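Local coordinates for protein putative N-acetylneuraminate lyase ([Ruminococcus] gnavus ATCC 29149, PDB 6RB7) that belongs to the dihydrodipicolinate synthetase family, folds as a parallel alpha/beta barrel and assembles from four copies of the chain, at residues E36-V41 / N164-I169; T64-K69 / E299-G304; I139-F144 / Y149-Y154. One frame throughout, in Å; residues are numbered along the deposited sequence.

Contact 1. Residues E36-V41 / N164-I169; sequences EKYKGV and NTDFVI
The Tyr38 ring meets Asp166 at its hydroxyl-bearing edge, and OD2 lies close to the ring plane. One face of the ring is covered by Lys37, whose CG sits 3.7 Å above the plane and is shifted toward the rim. Ring and carboxylate are not coplanar; their planes are turned 54° against each other. The Tyr38 OH group donates a hydrogen bond to Asp166 OD2 at 2.6 Å. It reaches the anti lone pair, on the side away from OD1. CB of Asp166 is therefore also close, 3.5 Å from Tyr38 OH. Tyr38 CG stands anti to its own carbonyl carbon (chi1 -61°). This carries the ring from the short 3-10 turn toward strand 166-171.

The Lys37 chain is extended beyond CG and runs past the ring. Its NZ stays 4.8 Å from Asp166 OD2, too far for a salt bridge, and pairs with Asp134 instead. The positive charge probably still helps to stabilise the carboxylate of Asp166. Tyr38 is buried. It packs on Ala135, Ile195, Ile219 and Phe221 of strands 135-138, 194-199 and 219-222. Asp166 also touches Ala135 and Ile195.

Residues 36-41 lead into strand 41-43, and Asp166 begins strand 166-171. The tyrosine thus enters among the starts of several strands and bonds to one of them. This is the N-terminal end of an alpha/beta (TIM) barrel, where the segment before the first strand packs across the strand starts.

Contact 2. Residues T64-K69 / E299-G304; sequences TKYFVK and EGLELG
With chi1 at 165°, the Tyr66 ring points opposite to the backbone N and swings off helix 57-70 toward Glu299 and Leu301. Glu299 bends at chi2 (-74°) and folds its carboxylate back to the ring edge. The contact joins the first helix of the alpha/beta barrel to the helical C-terminal region that follows the barrel. Residues 299-304 form the turn where helix 287-299 ends. Gly300 leaves the helix with positive phi, and the chain turns so that Leu301 also faces the tyrosine.

Leu301 CD1 lies over one face of the ring. It makes a CH-pi contact, 4.0 Å from the Tyr66 ring centroid and 23° off the normal. The methyl is displaced toward the rim, near Tyr66 CG and CD1. Glu299 approaches at the edge, with CD 3.6 Å from Tyr66 CE1. Its carboxylate is steeply inclined to the ring. Leu295 of helix 287-299 packs on the tyrosine too.

The polar ends do not bond directly. Tyr66 OH gives its hydrogen bond to the backbone O of Gly245. Glu299 OE2 forms a salt bridge with Lys70, the last residue of helix 57-70. One water links the two groups and donates to both. Its oxygen is 2.8 Å from Tyr66 OH and 2.7 Å from Glu299 OE2.

Contact 3. Residues I139-F144 / Y149-Y154; sequences IPPIYF and YAIAQY
Ile139 places its carbonyl oxygen at the edge of the Tyr154 ring, in the ring plane and 3.4 Å from Tyr154 CE2. The same oxygen accepts a hydrogen bond from Trp155 NE1, so two successive helix residues meet it. The side chain of Ile139 packs on Tyr143 of the second subunit.

Pro140 comes next. Its ring skirts Ile151, with Pro140 CB 4.4 Å from Ile151 CG2. Its carbonyl is served by a water that donates to both Pro140 and Tyr154; the water oxygen lies 2.8 Å from both Pro140 O and Tyr154 OH. Tyr154 OH donates a hydrogen bond to the backbone O of Cys115. The hydroxyl thus has two partners, and these fix the far end of the ring.

This is the loop and helix of one beta-alpha unit of the barrel. Strand 135-138 ends just before Ile139, and the chain returns as helix 148-160.

Pro141 fills the angle between the two helix side chains. Its CG lies over one face of Tyr154 in a CH-pi contact, 4.0 Å from the ring centroid and 24° off the normal. Pro141 CD touches Tyr154 CD2 at 3.6 Å and Ile151 CG2 at 3.9 Å. The first torsion of Tyr154 is close to trans (chi1 172°), which lays the ring alongside Pro141. The Tyr154 side chain also packs on Thr118 and Ser121 of helix 118-130.

Beyond Pro141 the segment turns to the second subunit. Ile142 packs on Tyr143 of that subunit, and Phe144 packs on its Tyr86.

In the fold
All three contacts belong to one alpha/beta barrel chain. Contact 1 lies at the N-terminal end of the strands. Contact 3 lies beyond the C-terminal end of strand 135-138, which neighbours strand 166-171 of contact 1. Helix 148-160 of contact 3 directly precedes strand 166-171. The centres of contacts 1 and 3 are about 21 Å apart. Contact 2 sits on the outside, its centre about 23 Å from that of contact 1 and about 34 Å from that of contact 3. Contact 3 is nested within the loops closed by the other two, which cross each other. Contact 2 joins the barrel to the C-terminal helices, contact 1 joins parts of the barrel itself, and contact 3 borders another subunit.

Contact 1. Residues E36-V41 / N164-I169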
loop_
_atom_site.group_PDB
_atom_site.type_symbol
_atom_site.label_atom_id
_atom_site.label_comp_id
_atom_site.label_asym_id
_atom_site.label_seq_id
_atom_site.Cartn_x
_atom_site.Cartn_y
_atom_site.Cartn_z
ATOM N N GLU A 36 0.576 -31.095 20.421
ATOM C CA GLU A 36 0.758 -30.526 21.774
ATOM C C GLU A 36 2.159 -29.944 21.927
ATOM O O GLU A 36 2.316 -28.973 22.673
ATOM C CB GLU A 36 0.498 -31.603 22.834
ATOM C CG GLU A 36 -0.948 -32.065 22.869
ATOM C CD GLU A 36 -1.957 -30.945 23.064
ATOM O OE1 GLU A 36 -1.832 -30.185 24.055
ATOM O OE2 GLU A 36 -2.847 -30.800 22.195
ATOM N N LYS A 37 3.167 -30.540 21.306
ATOM C CA LYS A 37 4.567 -30.095 21.510
ATOM C C LYS A 37 4.774 -28.695 20.940
ATOM O O LYS A 37 5.823 -28.079 21.203
ATOM C CB LYS A 37 5.543 -31.093 20.924
ATOM C CG LYS A 37 5.560 -31.219 19.411
ATOM C CD LYS A 37 6.639 -32.232 19.043
ATOM C CE LYS A 37 6.584 -32.652 17.625
ATOM N NZ LYS A 37 7.594 -33.719 17.426
ATOM N N TYR A 38 3.839 -28.193 20.126
ATOM C CA TYR A 38 3.975 -26.851 19.517
ATOM C C TYR A 38 3.168 -25.806 20.287
ATOM O O TYR A 38 3.261 -24.617 19.900
ATOM C CB TYR A 38 3.527 -26.894 18.057
ATOM C CG TYR A 38 4.361 -27.829 17.233
ATOM C CD1 TYR A 38 5.666 -27.482 16.907
ATOM C CD2 TYR A 38 3.871 -29.042 16.772
ATOM C CE1 TYR A 38 6.447 -28.305 16.116
ATOM C CE2 TYR A 38 4.658 -29.872 15.999
ATOM C CZ TYR A 38 5.955 -29.505 15.668
ATOM O OH TYR A 38 6.742 -30.316 14.907
ATOM N N LYS A 39 2.381 -26.217 21.272
ATOM C CA LYS A 39 1.441 -25.306 21.946
ATOM C C LYS A 39 2.153 -24.710 23.145
ATOM O O LYS A 39 2.209 -25.348 24.214
ATOM C CB LYS A 39 0.199 -26.062 22.410
ATOM C CG LYS A 39 -0.620 -26.599 21.271
ATOM C CD LYS A 39 -1.874 -27.270 21.707
ATOM C CE LYS A 39 -2.626 -27.906 20.565
ATOM N NZ LYS A 39 -3.897 -28.452 21.096
ATOM N N GLY A 40 2.372 -23.439 23.059
ATOM C CA GLY A 40 3.007 -22.697 24.158
ATOM C C GLY A 40 3.882 -21.622 23.576
ATOM O O GLY A 40 3.634 -21.164 22.441
ATOM N N VAL A 41 4.850 -21.221 24.362
ATOM C CA VAL A 41 5.710 -20.055 24.051
ATOM C C VAL A 41 7.002 -20.590 23.422
ATOM O O VAL A 41 7.740 -21.353 24.046
ATOM C CB VAL A 41 5.985 -19.287 25.340
ATOM C CG1 VAL A 41 7.072 -18.244 25.157
ATOM C CG2 VAL A 41 4.692 -18.694 25.904
ATOM N N ASN A 164 10.279 -36.397 6.130
ATOM C CA ASN A 164 9.764 -37.018 7.372
ATOM C C ASN A 164 9.545 -35.951 8.433
ATOM O O ASN A 164 9.372 -36.325 9.600
ATOM C CB ASN A 164 10.771 -38.064 7.872
ATOM C CG ASN A 164 10.987 -39.114 6.810
ATOM O OD1 ASN A 164 10.031 -39.810 6.463
ATOM N ND2 ASN A 164 12.191 -39.176 6.246
ATOM N N THR A 165 9.576 -34.664 8.062
ATOM C CA THR A 165 9.609 -33.557 9.040
ATOM C C THR A 165 8.360 -32.681 8.900
ATOM O O THR A 165 8.034 -32.270 7.792
ATOM C CB THR A 165 10.903 -32.756 8.938
ATOM O OG1 THR A 165 12.024 -33.628 9.135
ATOM C CG2 THR A 165 11.005 -31.702 10.008
ATOM N N ASP A 166 7.747 -32.348 10.030
ATOM C CA ASP A 166 6.654 -31.352 10.089
ATOM C C ASP A 166 7.095 -30.033 9.425
ATOM O O ASP A 166 8.261 -29.633 9.543
ATOM C CB ASP A 166 6.235 -31.066 11.515
ATOM C CG ASP A 166 5.560 -32.217 12.248
ATOM O OD1 ASP A 166 5.123 -33.193 11.592
ATOM O OD2 ASP A 166 5.450 -32.117 13.461
ATOM N N PHE A 167 6.157 -29.358 8.767
ATOM C CA PHE A 167 6.460 -28.143 7.974
ATOM C C PHE A 167 5.508 -27.027 8.417
ATOM O O PHE A 167 4.264 -27.182 8.391
ATOM C CB PHE A 167 6.309 -28.399 6.488
ATOM C CG PHE A 167 6.784 -27.281 5.602
ATOM C CD1 PHE A 167 5.986 -26.178 5.345
ATOM C CD2 PHE A 167 8.020 -27.360 4.987
ATOM C CE1 PHE A 167 6.438 -25.165 4.503
ATOM C CE2 PHE A 167 8.475 -26.337 4.164
ATOM C CZ PHE A 167 7.677 -25.252 3.916
ATOM N N VAL A 168 6.084 -25.882 8.739
ATOM C CA VAL A 168 5.356 -24.629 9.118
ATOM C C VAL A 168 5.559 -23.560 8.058
ATOM O O VAL A 168 6.706 -23.168 7.779
ATOM C CB VAL A 168 5.808 -24.112 10.485
ATOM C CG1 VAL A 168 5.074 -22.847 10.869
ATOM C CG2 VAL A 168 5.627 -25.174 11.577
ATOM N N ILE A 169 4.457 -23.029 7.514
ATOM C CA ILE A 169 4.522 -21.861 6.610
ATOM C C ILE A 169 4.639 -20.614 7.471
ATOM O O ILE A 169 3.837 -20.485 8.413
ATOM C CB ILE A 169 3.236 -21.804 5.778
ATOM C CG1 ILE A 169 3.092 -23.044 4.906
ATOM C CG2 ILE A 169 3.161 -20.499 4.997
ATOM C CD1 ILE A 169 1.658 -23.245 4.439
#

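Contact 2. Residues T64-K69 / E299-G304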
loop_
_atom_site.group_PDB
_atom_site.type_symbol
_atom_site.label_atom_id
_atom_site.label_comp_id
_atom_site.label_asym_id
_atom_site.label_seq_id
_atom_site.Cartn_x
_atom_site.Cartn_y
_atom_site.Cartn_z
ATOM N N THR A 64 20.909 -21.390 24.184
ATOM C CA THR A 64 20.028 -22.582 24.206
ATOM C C THR A 64 19.792 -22.996 25.666
ATOM O O THR A 64 18.661 -23.256 26.059
ATOM C CB THR A 64 20.610 -23.733 23.389
ATOM O OG1 THR A 64 20.967 -23.295 22.081
ATOM C CG2 THR A 64 19.663 -24.901 23.343
ATOM N N LYS A 65 20.861 -23.043 26.464
ATOM C CA LYS A 65 20.732 -23.457 27.886
ATOM C C LYS A 65 19.864 -22.439 28.623
ATOM O O LYS A 65 19.098 -22.833 29.546
ATOM C CB LYS A 65 22.115 -23.592 28.498
ATOM C CG LYS A 65 22.893 -24.752 27.927
ATOM C CD LYS A 65 24.261 -24.977 28.521
ATOM C CE LYS A 65 25.200 -23.815 28.255
ATOM N NZ LYS A 65 26.546 -24.028 28.862
ATOM N N TYR A 66 19.965 -21.161 28.262
ATOM C CA TYR A 66 19.103 -20.097 28.823
ATOM C C TYR A 66 17.640 -20.431 28.563
ATOM O O TYR A 66 16.836 -20.394 29.486
ATOM C CB TYR A 66 19.486 -18.758 28.218
ATOM C CG TYR A 66 18.512 -17.613 28.380
ATOM C CD1 TYR A 66 18.455 -16.861 29.531
ATOM C CD2 TYR A 66 17.693 -17.256 27.314
ATOM C CE1 TYR A 66 17.598 -15.768 29.653
ATOM C CE2 TYR A 66 16.830 -16.171 27.425
ATOM C CZ TYR A 66 16.789 -15.414 28.587
ATOM O OH TYR A 66 15.928 -14.352 28.675
ATOM N N PHE A 67 17.287 -20.774 27.336
ATOM C CA PHE A 67 15.877 -21.088 27.022
ATOM C C PHE A 67 15.419 -22.360 27.736
ATOM O O PHE A 67 14.284 -22.418 28.218
ATOM C CB PHE A 67 15.670 -21.185 25.517
ATOM C CG PHE A 67 15.616 -19.832 24.848
ATOM C CD1 PHE A 67 14.690 -18.892 25.264
ATOM C CD2 PHE A 67 16.491 -19.505 23.830
ATOM C CE1 PHE A 67 14.624 -17.651 24.636
ATOM C CE2 PHE A 67 16.375 -18.280 23.158
ATOM C CZ PHE A 67 15.484 -17.341 23.627
ATOM N N VAL A 68 16.278 -23.373 27.851
ATOM C CA VAL A 68 15.921 -24.578 28.648
ATOM C C VAL A 68 15.637 -24.173 30.092
ATOM O O VAL A 68 14.586 -24.575 30.641
ATOM C CB VAL A 68 17.049 -25.615 28.594
ATOM C CG1 VAL A 68 16.811 -26.714 29.604
ATOM C CG2 VAL A 68 17.247 -26.165 27.206
ATOM N N LYS A 69 16.506 -23.374 30.698
ATOM C CA LYS A 69 16.307 -22.995 32.116
ATOM C C LYS A 69 15.083 -22.092 32.305
ATOM O O LYS A 69 14.445 -22.186 33.372
ATOM C CB LYS A 69 17.607 -22.485 32.699
ATOM C CG LYS A 69 18.660 -23.604 32.762
ATOM C CD LYS A 69 18.311 -24.890 33.471
ATOM C CE LYS A 69 19.487 -25.849 33.476
ATOM N NZ LYS A 69 19.154 -27.123 34.159
ATOM N N GLU A 299 21.274 -10.975 32.295
ATOM C CA GLU A 299 21.607 -12.421 32.324
ATOM C C GLU A 299 23.097 -12.687 32.231
ATOM O O GLU A 299 23.459 -13.890 32.336
ATOM C CB GLU A 299 20.845 -13.191 31.240
ATOM C CG GLU A 299 19.362 -13.075 31.396
ATOM C CD GLU A 299 18.758 -13.873 32.544
ATOM O OE1 GLU A 299 19.518 -14.670 33.209
ATOM O OE2 GLU A 299 17.559 -13.726 32.744
ATOM N N GLY A 300 23.924 -11.681 31.952
ATOM C CA GLY A 300 25.354 -11.882 31.705
ATOM C C GLY A 300 25.615 -12.705 30.457
ATOM O O GLY A 300 26.689 -13.320 30.335
ATOM N N LEU A 301 24.673 -12.742 29.513
ATOM C CA LEU A 301 24.893 -13.482 28.256
ATOM C C LEU A 301 25.624 -12.570 27.274
ATOM O O LEU A 301 25.289 -11.382 27.179
ATOM C CB LEU A 301 23.542 -13.895 27.677
ATOM C CG LEU A 301 22.823 -15.044 28.371
ATOM C CD1 LEU A 301 21.400 -15.172 27.822
ATOM C CD2 LEU A 301 23.579 -16.361 28.171
ATOM N N GLU A 302 26.561 -13.135 26.525
ATOM C CA GLU A 302 27.357 -12.431 25.495
ATOM C C GLU A 302 26.936 -12.968 24.132
ATOM O O GLU A 302 27.360 -14.094 23.790
ATOM C CB GLU A 302 28.848 -12.659 25.732
ATOM C CG GLU A 302 29.342 -11.995 26.993
ATOM C CD GLU A 302 29.678 -10.524 26.862
ATOM O OE1 GLU A 302 30.222 -9.959 27.839
ATOM O OE2 GLU A 302 29.381 -9.921 25.823
ATOM N N LEU A 303 26.084 -12.237 23.414
ATOM C CA LEU A 303 25.499 -12.715 22.131
ATOM C C LEU A 303 26.151 -11.990 20.958
ATOM O O LEU A 303 25.772 -12.262 19.805
ATOM C CB LEU A 303 23.988 -12.467 22.065
ATOM C CG LEU A 303 23.089 -13.405 22.860
ATOM C CD1 LEU A 303 23.108 -13.001 24.323
ATOM C CD2 LEU A 303 21.665 -13.352 22.300
ATOM N N GLY A 304 27.048 -11.049 21.222
ATOM C CA GLY A 304 27.653 -10.272 20.132
ATOM C C GLY A 304 26.724 -9.179 19.638
ATOM O O GLY A 304 25.756 -8.816 20.304
HETATM O O HOH W 1 16.067 -12.494 30.814
#

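Contact 3. Residues I139-F144 / Y149-Y154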
loop_
_atom_site.group_PDB
_atom_site.type_symbol
_atom_site.label_atom_id
_atom_site.label_comp_id
_atom_site.label_asym_id
_atom_site.label_seq_id
_atom_site.Cartn_x
_atom_site.Cartn_y
_atom_site.Cartn_z
ATOM N N ILE A 139 9.523 -18.888 5.331
ATOM C CA ILE A 139 8.905 -17.689 4.705
ATOM C C ILE A 139 8.669 -17.970 3.233
ATOM O O ILE A 139 9.205 -18.945 2.672
ATOM C CB ILE A 139 9.769 -16.448 4.938
ATOM C CG1 ILE A 139 11.156 -16.559 4.313
ATOM C CG2 ILE A 139 9.811 -16.096 6.415
ATOM C CD1 ILE A 139 11.870 -15.231 4.234
ATOM N N PRO A 140 7.896 -17.149 2.539
ATOM C CA PRO A 140 7.780 -17.257 1.099
ATOM C C PRO A 140 9.055 -16.770 0.419
ATOM O O PRO A 140 9.936 -16.126 1.018
ATOM C CB PRO A 140 6.632 -16.291 0.722
ATOM C CG PRO A 140 6.037 -15.830 2.016
ATOM C CD PRO A 140 7.123 -16.003 3.049
ATOM N N PRO A 141 9.135 -16.957 -0.917
ATOM C CA PRO A 141 10.138 -16.258 -1.712
ATOM C C PRO A 141 9.998 -14.744 -1.516
ATOM O O PRO A 141 8.884 -14.234 -1.366
ATOM C CB PRO A 141 9.796 -16.655 -3.147
ATOM C CG PRO A 141 9.026 -17.969 -3.003
ATOM C CD PRO A 141 8.218 -17.783 -1.731
ATOM N N ILE A 142 11.123 -14.060 -1.517
ATOM C CA ILE A 142 11.161 -12.599 -1.241
ATOM C C ILE A 142 11.629 -11.806 -2.473
ATOM O O ILE A 142 12.123 -12.401 -3.453
ATOM C CB ILE A 142 12.056 -12.290 -0.026
ATOM C CG1 ILE A 142 13.526 -12.613 -0.257
ATOM C CG2 ILE A 142 11.493 -13.032 1.175
ATOM C CD1 ILE A 142 14.426 -12.064 0.799
ATOM N N TYR A 143 11.553 -10.472 -2.345
ATOM C CA TYR A 143 12.041 -9.481 -3.340
ATOM C C TYR A 143 11.149 -9.474 -4.565
ATOM O O TYR A 143 10.294 -8.605 -4.642
ATOM C CB TYR A 143 13.515 -9.640 -3.682
ATOM C CG TYR A 143 14.060 -8.480 -4.458
ATOM C CD1 TYR A 143 14.440 -7.317 -3.821
ATOM C CD2 TYR A 143 14.219 -8.529 -5.821
ATOM C CE1 TYR A 143 14.909 -6.227 -4.520
ATOM C CE2 TYR A 143 14.715 -7.462 -6.542
ATOM C CZ TYR A 143 15.095 -6.306 -5.886
ATOM O OH TYR A 143 15.617 -5.216 -6.553
ATOM N N PHE A 144 11.275 -10.445 -5.465
ATOM C CA PHE A 144 10.295 -10.628 -6.550
ATOM C C PHE A 144 8.989 -11.131 -5.955
ATOM O O PHE A 144 9.020 -11.857 -4.947
ATOM C CB PHE A 144 10.798 -11.583 -7.625
ATOM C CG PHE A 144 11.901 -11.039 -8.508
ATOM C CD1 PHE A 144 11.781 -9.802 -9.109
ATOM C CD2 PHE A 144 13.027 -11.797 -8.782
ATOM C CE1 PHE A 144 12.758 -9.316 -9.973
ATOM C CE2 PHE A 144 14.000 -11.308 -9.638
ATOM C CZ PHE A 144 13.843 -10.088 -10.276
ATOM N N TYR A 149 1.563 -20.526 -7.606
ATOM C CA TYR A 149 2.084 -21.861 -7.986
ATOM C C TYR A 149 3.592 -21.936 -7.736
ATOM O O TYR A 149 4.097 -23.026 -7.374
ATOM C CB TYR A 149 1.741 -22.265 -9.429
ATOM C CG TYR A 149 2.012 -21.214 -10.475
ATOM C CD1 TYR A 149 3.242 -21.101 -11.078
ATOM C CD2 TYR A 149 0.994 -20.370 -10.901
ATOM C CE1 TYR A 149 3.481 -20.136 -12.040
ATOM C CE2 TYR A 149 1.207 -19.434 -11.886
ATOM C CZ TYR A 149 2.456 -19.309 -12.448
ATOM O OH TYR A 149 2.655 -18.389 -13.441
ATOM N N ALA A 150 4.326 -20.838 -7.912
ATOM C CA ALA A 150 5.784 -20.800 -7.673
ATOM C C ALA A 150 6.074 -20.840 -6.170
ATOM O O ALA A 150 7.055 -21.461 -5.738
ATOM C CB ALA A 150 6.410 -19.602 -8.323
ATOM N N ILE A 151 5.250 -20.158 -5.383
ATOM C CA ILE A 151 5.399 -20.187 -3.901
ATOM C C ILE A 151 5.171 -21.617 -3.400
ATOM O O ILE A 151 5.977 -22.140 -2.594
ATOM C CB ILE A 151 4.469 -19.181 -3.230
ATOM C CG1 ILE A 151 4.738 -17.769 -3.713
ATOM C CG2 ILE A 151 4.641 -19.305 -1.714
ATOM C CD1 ILE A 151 3.767 -16.712 -3.258
ATOM N N ALA A 152 4.101 -22.281 -3.863
ATOM C CA ALA A 152 3.825 -23.668 -3.464
ATOM C C ALA A 152 4.968 -24.575 -3.898
ATOM O O ALA A 152 5.381 -25.455 -3.134
ATOM C CB ALA A 152 2.523 -24.153 -4.057
ATOM N N GLN A 153 5.504 -24.364 -5.090
ATOM C CA GLN A 153 6.607 -25.243 -5.592
ATOM C C GLN A 153 7.815 -25.062 -4.669
ATOM O O GLN A 153 8.474 -26.052 -4.362
ATOM C CB GLN A 153 6.920 -24.906 -7.061
ATOM C CG GLN A 153 8.196 -25.535 -7.583
ATOM C CD GLN A 153 8.584 -25.006 -8.959
ATOM O OE1 GLN A 153 7.750 -24.570 -9.741
ATOM N NE2 GLN A 153 9.872 -25.000 -9.260
ATOM N N TYR A 154 8.111 -23.835 -4.242
ATOM C CA TYR A 154 9.253 -23.544 -3.359
ATOM C C TYR A 154 9.063 -24.288 -2.034
ATOM O O TYR A 154 9.923 -25.060 -1.603
ATOM C CB TYR A 154 9.350 -22.049 -3.165
ATOM C CG TYR A 154 10.326 -21.501 -2.150
ATOM C CD1 TYR A 154 11.685 -21.417 -2.390
ATOM C CD2 TYR A 154 9.849 -20.909 -0.979
ATOM C CE1 TYR A 154 12.536 -20.757 -1.511
ATOM C CE2 TYR A 154 10.691 -20.267 -0.080
ATOM C CZ TYR A 154 12.042 -20.177 -0.354
ATOM O OH TYR A 154 12.899 -19.507 0.475
HETATM O O HOH W 2 12.692 -16.688 0.761
#